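Local coordinates for oxetanocin-like protein (Pyrococcus furiosus, PDB 1XX7) that probably hydrolyses 2'-deoxyribonucleoside 5'-phosphates to the nucleoside and phosphate, as a metal-dependent HD-domain 5'-deoxynucleotidase, at residues A[36-39]-A[40-44]; A[64-67]-A[68-72]. One frame throughout, in Å; residues are numbered along the deposited sequence.

How the contacts relate
Both contacts are local first turns of helices that follow each other in the HD domain, each begun by a capping residue, and neither closes a long loop. Coming from the N terminus, contact 1 (36-39 with 40-44) opens helix 38-58 and carries the first metal ligand, His41. The chain then reaches contact 2 (64-67 with 68-72), which starts helix 65-74, the helix leading up to the ligands His75 and Asp76. The contacts stand in series, neither nested nor crossing, with centres about 17 Å apart. Contact 2 packs on a later part of helix 38-58, and both contacts touch the second subunit.

Contact 1: residues A[36-39]-A[40-44]; sequences ESVA and DHSYR. With NI (nickel (II) ion), chain G.
The backbone of 36-44 turns from an extended approach into the first turn of helix 38-58, with His41 N bonded to Ser37 O (3.1 Å) and Tyr43 N to Ala39 O. Ser37 and Asp40 form a capping box across this start. Ser37 OG, held between its own N and carbonyl carbon, accepts from Asp40 N at 3.1 Å; in return Asp40 OD2 takes the Ser37 N-H at 3.0 Å, nearly straight at 173°, on the anti side of the carboxylate. A short hydroxyl and a short acid suit these places because each side chain reaches a backbone N-H of the helix start, where the usual i-4 carbonyl partner is missing. The box also joins the dimer: Asp40 OD1 bonds Ser37 OG of the second subunit, and the same bond is repeated the other way round.

Glu36 lays its extended chain past the first turn, bringing CD to 3.9 Å from His41 CB, its carboxylate plane 80° from the imidazole. OE2 is held by Arg24 and Trp27 of its own chain, OE1 by Lys20 of the second subunit, and the two cations probably balance the charge of this buried acid. His41 has CG anti to its backbone N (chi1 164°), which carries the ring off the helix so that NE2 binds nickel at 2.2 Å, alongside His75, Asp76 and Asp132 in this HD-type site; the other ring nitrogen, ND1, is bonded to the second-shell acid Asp135, which together with the nickel bond fixes the ring's rotation. One residue on, Ser42 turns its hydroxyl back against the helix, and Val38 O accepts both Ser42 N and Ser42 OG, each at 2.8 Å, from opposite faces of the carbonyl plane.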
loop_
_atom_site.group_PDB
_atom_site.type_symbol
_atom_site.label_atom_id
_atom_site.label_comp_id
_atom_site.label_asym_id
_atom_site.label_seq_id
_atom_site.Cartn_x
_atom_site.Cartn_y
_atom_site.Cartn_z
ATOM N N GLU A 36 -6.553 -8.172 -3.744
ATOM C CA GLU A 36 -6.859 -9.243 -2.764
ATOM C C GLU A 36 -5.802 -10.343 -2.727
ATOM O O GLU A 36 -5.106 -10.603 -3.675
ATOM C CB GLU A 36 -8.209 -9.864 -3.064
ATOM C CG GLU A 36 -8.296 -10.488 -4.488
ATOM C CD GLU A 36 -9.378 -11.521 -4.647
ATOM O OE1 GLU A 36 -10.173 -11.757 -3.684
ATOM O OE2 GLU A 36 -9.454 -12.076 -5.756
ATOM N N SER A 37 -5.683 -10.958 -1.578
ATOM C CA SER A 37 -4.885 -12.117 -1.398
ATOM C C SER A 37 -5.663 -13.390 -1.771
ATOM O O SER A 37 -6.900 -13.370 -2.005
ATOM C CB SER A 37 -4.402 -12.165 0.052
ATOM O OG SER A 37 -5.455 -12.518 0.936
ATOM N N VAL A 38 -4.926 -14.498 -1.814
ATOM C CA VAL A 38 -5.526 -15.793 -2.093
ATOM C C VAL A 38 -6.471 -16.221 -0.945
ATOM O O VAL A 38 -7.502 -16.877 -1.179
ATOM C CB VAL A 38 -4.462 -16.849 -2.374
ATOM C CG1 VAL A 38 -5.105 -18.227 -2.605
ATOM C CG2 VAL A 38 -3.650 -16.450 -3.581
ATOM N N ALA A 39 -6.129 -15.828 0.284
ATOM C CA ALA A 39 -6.986 -16.063 1.423
ATOM C C ALA A 39 -8.273 -15.245 1.380
ATOM O O ALA A 39 -9.317 -15.748 1.755
ATOM C CB ALA A 39 -6.252 -15.779 2.665
ATOM N N ASP A 40 -8.175 -13.980 0.979
ATOM C CA ASP A 40 -9.335 -13.089 0.749
ATOM C C ASP A 40 -10.329 -13.784 -0.211
ATOM O O ASP A 40 -11.533 -13.880 0.036
ATOM C CB ASP A 40 -8.867 -11.768 0.102
ATOM C CG ASP A 40 -8.311 -10.751 1.099
ATOM O OD1 ASP A 40 -8.809 -10.717 2.282
ATOM O OD2 ASP A 40 -7.358 -9.989 0.680
ATOM N N HIS A 41 -9.766 -14.222 -1.330
ATOM C CA HIS A 41 -10.459 -14.918 -2.361
ATOM C C HIS A 41 -11.103 -16.187 -1.855
ATOM O O HIS A 41 -12.285 -16.399 -2.088
ATOM C CB HIS A 41 -9.455 -15.287 -3.462
ATOM C CG HIS A 41 -9.956 -16.310 -4.394
ATOM N ND1 HIS A 41 -11.086 -16.124 -5.154
ATOM C CD2 HIS A 41 -9.501 -17.551 -4.690
ATOM C CE1 HIS A 41 -11.301 -17.195 -5.896
ATOM N NE2 HIS A 41 -10.349 -18.067 -5.646
ATOM N N SER A 42 -10.300 -17.014 -1.190
ATOM C CA SER A 42 -10.717 -18.306 -0.672
ATOM C C SER A 42 -11.763 -18.245 0.418
ATOM O O SER A 42 -12.625 -19.153 0.504
ATOM C CB SER A 42 -9.522 -19.094 -0.138
ATOM O OG SER A 42 -8.635 -19.415 -1.165
ATOM N N TYR A 43 -11.688 -17.205 1.242
ATOM C CA TYR A 43 -12.756 -16.885 2.174
ATOM C C TYR A 43 -14.116 -16.721 1.495
ATOM O O TYR A 43 -15.130 -17.322 1.947
ATOM C CB TYR A 43 -12.487 -15.608 2.988
ATOM C CG TYR A 43 -13.726 -15.288 3.751
ATOM C CD1 TYR A 43 -14.111 -16.096 4.830
ATOM C CD2 TYR A 43 -14.575 -14.321 3.340
ATOM C CE1 TYR A 43 -15.298 -15.882 5.497
ATOM C CE2 TYR A 43 -15.791 -14.093 4.009
ATOM C CZ TYR A 43 -16.124 -14.895 5.090
ATOM O OH TYR A 43 -17.298 -14.733 5.758
ATOM N N ARG A 44 -14.189 -15.854 0.476
ATOM C CA ARG A 44 -15.499 -15.598 -0.173
ATOM C C ARG A 44 -15.970 -16.777 -1.025
ATOM O O ARG A 44 -17.190 -16.989 -1.182
ATOM C CB ARG A 44 -15.563 -14.295 -0.966
ATOM C CG ARG A 44 -17.001 -13.844 -1.145
ATOM C CD ARG A 44 -17.176 -12.445 -1.616
ATOM N NE ARG A 44 -16.652 -12.274 -2.957
ATOM C CZ ARG A 44 -16.717 -11.149 -3.660
ATOM N NH1 ARG A 44 -17.379 -10.099 -3.196
ATOM N NH2 ARG A 44 -16.167 -11.105 -4.858
HETATM NI NI NI G . -9.793 -20.127 -6.309
#

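Contact 2: residues A[64-67]-A[68-72]; sequences DVEK and ALKIA
The N-terminal turns of helix 65-74 begin at the N-cap Asp64, whose backbone O receives Ala68 N at 3.0 Å. The same residue turns its carboxylate back, OD1 accepting from Lys67 N at 3.3 Å along an almost straight N-H line (177°), though from above the carboxylate plane. A short acid suits this end, where its negative charge would probably interact favourably with the positive end of the helix dipole. Main-chain bonds continue from Leu69 N to Val65 O, Lys70 N to Glu66 O and Ile71 N to Lys67 O.

Along one side, Val65 and Leu69 lie next to each other and point the same way, with Val65 CG1 3.8 Å from Leu69 CD1. These branched residues, with the small Ala68, fit against Ala53 and Thr49 of helix 38-58, a helix-on-helix packing within the all-helical HD domain. Another pair crosses at an angle: the methylene CG of Lys67 meets Ile71 CD1 at 3.7 Å, the lysine supplying apolar chain before it bends at chi3 (-84°), while the branched isoleucine packs against Leu113, Tyr117 and Val128, a mostly apolar setting.

Glu66 and Lys70 run alongside each other one turn apart, both extended beyond CG. The stronger partner of the lysine's ammonium group is Glu54 of the second subunit, which links this helix to the dimer partner. With an alanine in place of Lys70, that Glu54 would probably lose its positive mate and Glu66 its more distant counter-charge. Within the helix the pair is a long salt bridge, Glu66 OE2 to Lys70 NZ at 3.9 Å, and the lysine's CE comes slightly nearer, 3.7 Å from the same Glu66 OE2.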
loop_
_atom_site.group_PDB
_atom_site.type_symbol
_atom_site.label_atom_id
_atom_site.label_comp_id
_atom_site.label_asym_id
_atom_site.label_seq_id
_atom_site.Cartn_x
_atom_site.Cartn_y
_atom_site.Cartn_z
ATOM N N ASP A 64 -23.634 -32.608 -0.365
ATOM C CA ASP A 64 -22.819 -32.868 0.800
ATOM C C ASP A 64 -22.065 -31.567 1.187
ATOM O O ASP A 64 -20.988 -31.276 0.683
ATOM C CB ASP A 64 -21.857 -34.001 0.467
ATOM C CG ASP A 64 -21.005 -34.419 1.629
ATOM O OD1 ASP A 64 -21.068 -33.824 2.724
ATOM O OD2 ASP A 64 -20.246 -35.376 1.447
ATOM N N VAL A 65 -22.669 -30.793 2.077
ATOM C CA VAL A 65 -22.201 -29.479 2.417
ATOM C C VAL A 65 -20.875 -29.521 3.136
ATOM O O VAL A 65 -20.005 -28.712 2.849
ATOM C CB VAL A 65 -23.241 -28.710 3.223
ATOM C CG1 VAL A 65 -22.693 -27.308 3.640
ATOM C CG2 VAL A 65 -24.530 -28.572 2.398
ATOM N N GLU A 66 -20.717 -30.486 4.037
ATOM C CA GLU A 66 -19.468 -30.712 4.706
ATOM C C GLU A 66 -18.344 -30.856 3.715
ATOM O O GLU A 66 -17.341 -30.109 3.809
ATOM C CB GLU A 66 -19.529 -31.966 5.574
ATOM C CG GLU A 66 -18.268 -32.234 6.305
ATOM C CD GLU A 66 -18.361 -33.335 7.307
ATOM O OE1 GLU A 66 -19.473 -33.661 7.766
ATOM O OE2 GLU A 66 -17.305 -33.866 7.652
ATOM N N LYS A 67 -18.495 -31.810 2.762
ATOM C CA LYS A 67 -17.494 -31.957 1.707
ATOM C C LYS A 67 -17.253 -30.692 0.859
ATOM O O LYS A 67 -16.116 -30.371 0.550
ATOM C CB LYS A 67 -17.844 -33.104 0.800
ATOM C CG LYS A 67 -16.867 -33.289 -0.391
ATOM C CD LYS A 67 -17.346 -34.388 -1.296
ATOM C CE LYS A 67 -16.910 -35.740 -0.796
ATOM N NZ LYS A 67 -17.686 -36.814 -1.494
ATOM N N ALA A 68 -18.306 -29.993 0.487
ATOM C CA ALA A 68 -18.179 -28.811 -0.329
ATOM C C ALA A 68 -17.415 -27.657 0.382
ATOM O O ALA A 68 -16.615 -26.967 -0.248
ATOM C CB ALA A 68 -19.530 -28.369 -0.821
ATOM N N LEU A 69 -17.632 -27.495 1.690
ATOM C CA LEU A 69 -16.900 -26.512 2.476
ATOM C C LEU A 69 -15.461 -26.926 2.675
ATOM O O LEU A 69 -14.553 -26.066 2.565
ATOM C CB LEU A 69 -17.580 -26.226 3.825
ATOM C CG LEU A 69 -19.033 -25.764 3.744
ATOM C CD1 LEU A 69 -19.653 -25.635 5.176
ATOM C CD2 LEU A 69 -19.152 -24.483 2.966
ATOM N N LYS A 70 -15.188 -28.210 2.905
ATOM C CA LYS A 70 -13.773 -28.613 3.003
ATOM C C LYS A 70 -13.032 -28.314 1.687
ATOM O O LYS A 70 -11.903 -27.845 1.693
ATOM C CB LYS A 70 -13.603 -30.085 3.320
ATOM C CG LYS A 70 -14.004 -30.553 4.686
ATOM C CD LYS A 70 -13.776 -32.051 4.789
ATOM C CE LYS A 70 -14.194 -32.609 6.119
ATOM N NZ LYS A 70 -13.620 -33.996 6.369
ATOM N N ILE A 71 -13.688 -28.582 0.564
ATOM C CA ILE A 71 -13.068 -28.376 -0.754
ATOM C C ILE A 71 -12.772 -26.896 -0.994
ATOM O O ILE A 71 -11.715 -26.560 -1.475
ATOM C CB ILE A 71 -13.964 -28.905 -1.903
ATOM C CG1 ILE A 71 -14.073 -30.441 -1.860
ATOM C CG2 ILE A 71 -13.451 -28.406 -3.277
ATOM C CD1 ILE A 71 -15.209 -31.008 -2.739
ATOM N N ALA A 72 -13.744 -26.042 -0.672
ATOM C CA ALA A 72 -13.614 -24.616 -0.815
ATOM C C ALA A 72 -12.414 -24.040 -0.016
ATOM O O ALA A 72 -11.706 -23.168 -0.504
ATOM C CB ALA A 72 -14.878 -23.958 -0.380
#